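Side-chain contacts in DNA polymerase II large subunit (PDB 7OEC), which is represented here by its intein, an element that probably excises itself by protein splicing and joins the flanking polymerase segments: residues I121-E125 / S126-P130; V159-N162 / E163-T167. The protein carries 2 engineered substitutions. One frame throughout, in Å; residues are numbered along the deposited sequence.

How the contacts relate
Both contacts are local, each made by one chain turning back on itself. Contact 1 (121-130) lies at the surface, and contact 2 (159-167) is buried near the centre of the molecule. The first connects strands 119-123 and 130-141. The second is the hairpin of strands 158-161 and 165-168. They meet through strand 119-123, where I121 O takes a backbone bond from V166 N, I123 O receives N164 ND2, and I123 packs on V166. The chemistry follows the position. Contact 1 relies on a carboxylate, a hydroxyl and a water, with a small apolar patch at the strand end. Contact 2 packs aliphatic groups on the two faces of paired strands, and the amides of its turn reach other parts of the fold.

Contact 1. Residues I121-E125 / S126-P130; sequences IIIDE and STLEP
The carboxylate of D124 has T127 OG1 over one of its faces, 3.6 Å from CG. Its OD1 is approached nearly end-on by S126 N, at 3.0 Å and 149°. This bond, to the backbone two residues on, resembles an Asx turn. CG of D124 is anti to its own N (chi1 -174°), which carries the group out over the turn. OD2 takes a hydrogen bond from a water on the same side as T127. That water also donates to E129 OE1 and accepts from T127 OG1 at 2.8 Å. It thus links two carboxylates whose like charges probably repel each other mildly. With an alanine in place of this aspartate, S126 N would probably lose its side-chain acceptor and the water one of its three partners.

The puckered ring of P130 has I123 CD1 over one face, 4.2 Å from CB, and I121 CG2 meets the CB corner at 3.7 Å. I123 CG2 reaches the other way, to L128 CA at 3.8 Å. L128 CD2 turns back to E125 O.

The backbone closes through D124 N to E129 O, 2.9 Å and almost straight at 172°. L128 N to D124 O is a weak bond. T127 OG1 accepts from E129 N, which makes an ST turn. The whole is a beta hairpin turn: I123 and P130 form an antiparallel non-hydrogen-bonded pair, and the loop joins strands 119-123 and 130-141 in a four-stranded sheet of the intein splicing domain.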
ATOM      1  N   ILE A 121      -9.167   3.073   7.288  1.00 16.91           N
ATOM      2  CA  ILE A 121      -9.222   4.519   7.133  1.00 16.90           C
ATOM      3  C   ILE A 121      -8.968   4.857   5.674  1.00 16.16           C
ATOM      4  O   ILE A 121      -7.994   4.388   5.076  1.00 17.90           O
ATOM      5  CB  ILE A 121      -8.201   5.214   8.064  1.00 18.83           C
ATOM      6  CG1 ILE A 121      -8.512   4.883   9.528  1.00 21.24           C
ATOM      7  CG2 ILE A 121      -8.105   6.698   7.789  1.00 21.71           C
ATOM      8  CD1 ILE A 121      -9.892   5.244   9.959  1.00 23.23           C
ATOM      9  N   ILE A 122      -9.806   5.722   5.126  1.00 18.25           N
ATOM     10  CA  ILE A 122      -9.558   6.331   3.833  1.00 19.04           C
ATOM     11  C   ILE A 122      -9.404   7.840   4.021  1.00 21.10           C
ATOM     12  O   ILE A 122      -9.921   8.421   4.974  1.00 22.25           O
ATOM     13  CB  ILE A 122     -10.696   5.967   2.876  1.00 24.91           C
ATOM     14  CG1 ILE A 122     -11.988   6.491   3.411  1.00 30.39           C
ATOM     15  CG2 ILE A 122     -10.771   4.372   2.619  1.00 26.04           C
ATOM     16  CD1 ILE A 122     -13.100   6.380   2.394  1.00 35.09           C
ATOM     17  N   ILE A 123      -8.687   8.489   3.101  1.00 21.55           N
ATOM     18  CA  ILE A 123      -8.418   9.926   3.169  1.00 22.21           C
ATOM     19  C   ILE A 123      -9.209  10.648   2.086  1.00 23.98           C
ATOM     20  O   ILE A 123      -9.160  10.259   0.915  1.00 26.07           O
ATOM     21  CB  ILE A 123      -6.929  10.204   2.940  1.00 26.93           C
ATOM     22  CG1 ILE A 123      -6.091   9.458   3.965  1.00 31.13           C
ATOM     23  CG2 ILE A 123      -6.617  11.632   3.063  1.00 33.23           C
ATOM     24  CD1 ILE A 123      -6.441   9.796   5.373  1.00 34.52           C
ATOM     25  N   ASP A 124      -9.884  11.722   2.459  1.00 24.88           N
ATOM     26  CA  ASP A 124     -10.411  12.637   1.460  1.00 25.93           C
ATOM     27  C   ASP A 124      -9.244  13.493   0.988  1.00 31.01           C
ATOM     28  O   ASP A 124      -8.667  14.223   1.792  1.00 32.20           O
ATOM     29  CB  ASP A 124     -11.504  13.491   2.088  1.00 28.34           C
ATOM     30  CG  ASP A 124     -12.215  14.371   1.066  1.00 33.95           C
ATOM     31  OD1 ASP A 124     -11.533  14.907   0.157  1.00 36.05           O
ATOM     32  OD2 ASP A 124     -13.443  14.544   1.203  1.00 35.69           O
ATOM     33  N   GLU A 125      -8.884  13.407  -0.299  1.00 35.90           N
ATOM     34  CA  GLU A 125      -7.657  14.049  -0.777  1.00 42.09           C
ATOM     35  C   GLU A 125      -7.748  15.578  -0.722  1.00 42.95           C
ATOM     36  O   GLU A 125      -6.724  16.252  -0.546  1.00 47.28           O
ATOM     37  CB  GLU A 125      -7.307  13.526  -2.192  1.00 49.70           C
ATOM     38  CG  GLU A 125      -5.906  13.966  -2.699  1.00 56.97           C
ATOM     39  CD  GLU A 125      -5.523  13.462  -4.114  1.00 62.33           C
ATOM     40  OE1 GLU A 125      -6.239  12.596  -4.680  1.00 65.77           O
ATOM     41  OE2 GLU A 125      -4.496  13.954  -4.658  1.00 62.12           O
ATOM     42  N   SER A 126      -8.961  16.145  -0.788  1.00 40.22           N
ATOM     43  CA  SER A 126      -9.096  17.602  -0.841  1.00 39.88           C
ATOM     44  C   SER A 126      -8.900  18.235   0.534  1.00 38.17           C
ATOM     45  O   SER A 126      -8.342  19.328   0.648  1.00 41.09           O
ATOM     46  CB  SER A 126     -10.484  17.999  -1.385  1.00 44.62           C
ATOM     47  OG  SER A 126     -10.777  17.394  -2.651  1.00 51.29           O
ATOM     48  N   THR A 127      -9.403  17.594   1.579  1.00 36.28           N
ATOM     49  CA  THR A 127      -9.326  18.124   2.930  1.00 34.87           C
ATOM     50  C   THR A 127      -8.318  17.388   3.777  1.00 35.46           C
ATOM     51  O   THR A 127      -7.986  17.856   4.866  1.00 39.68           O
ATOM     52  CB  THR A 127     -10.671  17.943   3.617  1.00 34.45           C
ATOM     53  OG1 THR A 127     -10.936  16.530   3.628  1.00 33.19           O
ATOM     54  CG2 THR A 127     -11.771  18.697   2.846  1.00 35.41           C
ATOM     55  N   LEU A 128      -7.849  16.241   3.300  1.00 36.14           N
ATOM     56  CA  LEU A 128      -6.960  15.329   4.013  1.00 38.05           C
ATOM     57  C   LEU A 128      -7.622  14.737   5.246  1.00 38.36           C
ATOM     58  O   LEU A 128      -6.939  14.202   6.117  1.00 41.91           O
ATOM     59  CB  LEU A 128      -5.574  15.931   4.312  1.00 41.59           C
ATOM     60  CG  LEU A 128      -4.866  16.501   3.068  1.00 46.57           C
ATOM     61  CD1 LEU A 128      -3.600  17.287   3.390  1.00 50.45           C
ATOM     62  CD2 LEU A 128      -4.513  15.405   2.081  1.00 48.21           C
ATOM     63  N   GLU A 129      -8.966  14.754   5.283  1.00 36.49           N
ATOM     64  CA  GLU A 129      -9.678  14.230   6.437  1.00 36.72           C
ATOM     65  C   GLU A 129      -9.724  12.715   6.371  1.00 31.38           C
ATOM     66  O   GLU A 129     -10.062  12.164   5.328  1.00 29.40           O
ATOM     67  CB  GLU A 129     -11.133  14.684   6.434  1.00 40.24           C
ATOM     68  CG  GLU A 129     -11.934  14.187   7.655  1.00 46.02           C
ATOM     69  CD  GLU A 129     -13.411  14.557   7.610  1.00 54.18           C
ATOM     70  OE1 GLU A 129     -13.974  14.782   6.509  1.00 54.32           O
ATOM     71  OE2 GLU A 129     -14.002  14.664   8.707  1.00 59.88           O
ATOM     72  N   PRO A 130      -9.520  12.033   7.484  1.00 30.84           N
ATOM     73  CA  PRO A 130      -9.723  10.583   7.520  1.00 28.91           C
ATOM     74  C   PRO A 130     -11.188  10.213   7.730  1.00 28.51           C
ATOM     75  O   PRO A 130     -11.918  10.864   8.481  1.00 33.33           O
ATOM     76  CB  PRO A 130      -8.876  10.154   8.719  1.00 31.15           C
ATOM     77  CG  PRO A 130      -8.830  11.331   9.565  1.00 36.39           C
ATOM     78  CD  PRO A 130      -8.893  12.539   8.708  1.00 34.98           C
TER
HETATM   79  O   HOH W   1     -13.623  15.966   3.961  1.00 35.45           O

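Contact 2. Residues V159-N162 / E163-T167; sequences VIIN and ENIVT
T167 CG2 is met by two side chains of the facing strand. V159 CG2 lies alongside it at 4.0 Å, and I161 CD1 comes across it at 3.8 Å. I161 holds CG1 between its backbone N and carbonyl carbon (chi1 64°), and the extended chain beyond carries CD1 to the threonine methyl. I161 CG1 also packs on I165 CB, at 4.1 Å. On the other face I160 CG1 and V166 CG2 are further apart, at 4.5 Å. I160 CG2 rests instead on N164 CA, 3.7 Å away.

The strands pair through V159 with T167 and I161 with I165, two bonds each. E163 centres an inverse gamma turn, with a weak bond from N164 N to N162 O. N164 and I165 both face I161, a G1 beta bulge. E163 bends at chi2 (98°), and its OE1 lies 3.5 Å from N162 CB.

The polar ends of the turn bond to other elements. N162 bonds R10 N and S89 O, E163 bonds S89 N, and N164 ND2 bonds I123 O. F5 and F90 pack against I161 and T167, while strand 119-123 lies beside strand 165-168 and touches V166 through I121 and I123.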
ATOM      1  N   VAL A 159       1.405   3.939   3.343  1.00 16.59           N
ATOM      2  CA  VAL A 159       1.128   4.360   1.983  1.00 17.60           C
ATOM      3  C   VAL A 159      -0.381   4.512   1.861  1.00 16.18           C
ATOM      4  O   VAL A 159      -1.158   4.049   2.708  1.00 16.71           O
ATOM      5  CB  VAL A 159       1.670   3.359   0.938  1.00 19.37           C
ATOM      6  CG1 VAL A 159       3.193   3.295   0.952  1.00 22.60           C
ATOM      7  CG2 VAL A 159       1.132   1.963   1.172  1.00 20.58           C
ATOM      8  N   ILE A 160      -0.788   5.180   0.787  1.00 16.88           N
ATOM      9  CA  ILE A 160      -2.189   5.458   0.495  1.00 16.35           C
ATOM     10  C   ILE A 160      -2.495   4.836  -0.859  1.00 15.76           C
ATOM     11  O   ILE A 160      -1.944   5.259  -1.880  1.00 18.27           O
ATOM     12  CB  ILE A 160      -2.479   6.961   0.549  1.00 18.13           C
ATOM     13  CG1 ILE A 160      -2.127   7.461   1.972  1.00 20.95           C
ATOM     14  CG2 ILE A 160      -3.932   7.214   0.211  1.00 19.68           C
ATOM     15  CD1 ILE A 160      -2.223   8.896   2.156  1.00 24.45           C
ATOM     16  N   ILE A 161      -3.326   3.795  -0.869  1.00 16.41           N
ATOM     17  CA  ILE A 161      -3.439   2.946  -2.046  1.00 15.94           C
ATOM     18  C   ILE A 161      -4.862   2.894  -2.580  1.00 15.37           C
ATOM     19  O   ILE A 161      -5.838   3.147  -1.883  1.00 17.20           O
ATOM     20  CB  ILE A 161      -2.913   1.525  -1.805  1.00 16.48           C
ATOM     21  CG1 ILE A 161      -3.722   0.796  -0.757  1.00 17.29           C
ATOM     22  CG2 ILE A 161      -1.389   1.572  -1.526  1.00 19.62           C
ATOM     23  CD1 ILE A 161      -3.415  -0.703  -0.722  1.00 18.79           C
ATOM     24  N   ASN A 162      -4.968   2.563  -3.853  1.00 15.67           N
ATOM     25  CA  ASN A 162      -6.251   2.376  -4.513  1.00 17.21           C
ATOM     26  C   ASN A 162      -7.139   3.581  -4.202  1.00 17.87           C
ATOM     27  O   ASN A 162      -6.705   4.714  -4.452  1.00 19.27           O
ATOM     28  CB  ASN A 162      -6.827   1.019  -4.177  1.00 17.21           C
ATOM     29  CG  ASN A 162      -5.978  -0.098  -4.721  1.00 18.14           C
ATOM     30  OD1 ASN A 162      -5.075   0.134  -5.519  1.00 19.94           O
ATOM     31  ND2 ASN A 162      -6.249  -1.315  -4.290  1.00 20.46           N
ATOM     32  N   GLU A 163      -8.369   3.375  -3.735  1.00 18.14           N
ATOM     33  CA  GLU A 163      -9.290   4.471  -3.455  1.00 17.69           C
ATOM     34  C   GLU A 163      -8.972   5.065  -2.085  1.00 17.35           C
ATOM     35  O   GLU A 163      -9.765   5.010  -1.138  1.00 19.13           O
ATOM     36  CB  GLU A 163     -10.728   3.984  -3.530  1.00 19.58           C
ATOM     37  CG  GLU A 163     -11.045   3.329  -4.880  1.00 21.73           C
ATOM     38  CD  GLU A 163     -10.963   1.784  -4.883  1.00 22.96           C
ATOM     39  OE1 GLU A 163     -10.301   1.200  -3.997  1.00 21.79           O
ATOM     40  OE2 GLU A 163     -11.592   1.147  -5.795  1.00 25.26           O
ATOM     41  N   ASN A 164      -7.772   5.648  -2.000  1.00 17.39           N
ATOM     42  CA  ASN A 164      -7.389   6.507  -0.878  1.00 18.18           C
ATOM     43  C   ASN A 164      -7.319   5.751   0.461  1.00 16.26           C
ATOM     44  O   ASN A 164      -7.532   6.330   1.529  1.00 17.32           O
ATOM     45  CB  ASN A 164      -8.297   7.745  -0.787  1.00 18.36           C
ATOM     46  CG  ASN A 164      -8.238   8.640  -2.008  1.00 22.73           C
ATOM     47  OD1 ASN A 164      -7.694   8.324  -3.045  1.00 25.53           O
ATOM     48  ND2 ASN A 164      -8.808   9.778  -1.861  1.00 24.59           N
ATOM     49  N   ILE A 165      -6.888   4.485   0.410  1.00 16.74           N
ATOM     50  CA  ILE A 165      -6.864   3.592   1.565  1.00 15.34           C
ATOM     51  C   ILE A 165      -5.532   3.698   2.287  1.00 14.62           C
ATOM     52  O   ILE A 165      -4.480   3.492   1.685  1.00 16.09           O
ATOM     53  CB  ILE A 165      -7.124   2.147   1.114  1.00 15.89           C
ATOM     54  CG1 ILE A 165      -8.554   2.003   0.603  1.00 19.38           C
ATOM     55  CG2 ILE A 165      -6.847   1.195   2.249  1.00 16.68           C
ATOM     56  CD1 ILE A 165      -8.725   0.842  -0.359  1.00 19.50           C
ATOM     57  N   VAL A 166      -5.560   3.958   3.588  1.00 15.49           N
ATOM     58  CA  VAL A 166      -4.325   4.010   4.368  1.00 17.01           C
ATOM     59  C   VAL A 166      -3.922   2.590   4.737  1.00 15.79           C
ATOM     60  O   VAL A 166      -4.718   1.844   5.321  1.00 17.00           O
ATOM     61  CB  VAL A 166      -4.515   4.846   5.641  1.00 18.67           C
ATOM     62  CG1 VAL A 166      -3.230   4.820   6.526  1.00 20.48           C
ATOM     63  CG2 VAL A 166      -4.854   6.262   5.286  1.00 20.07           C
ATOM     64  N   THR A 167      -2.682   2.216   4.437  1.00 16.49           N
ATOM     65  CA  THR A 167      -2.217   0.898   4.846  1.00 17.32           C
ATOM     66  C   THR A 167      -0.716   0.939   5.098  1.00 17.77           C
ATOM     67  O   THR A 167      -0.063   1.974   4.967  1.00 18.61           O
ATOM     68  CB  THR A 167      -2.669  -0.210   3.881  1.00 20.49           C
ATOM     69  OG1 THR A 167      -2.512  -1.503   4.514  1.00 22.41           O
ATOM     70  CG2 THR A 167      -1.855  -0.182   2.684  1.00 20.83           C
TER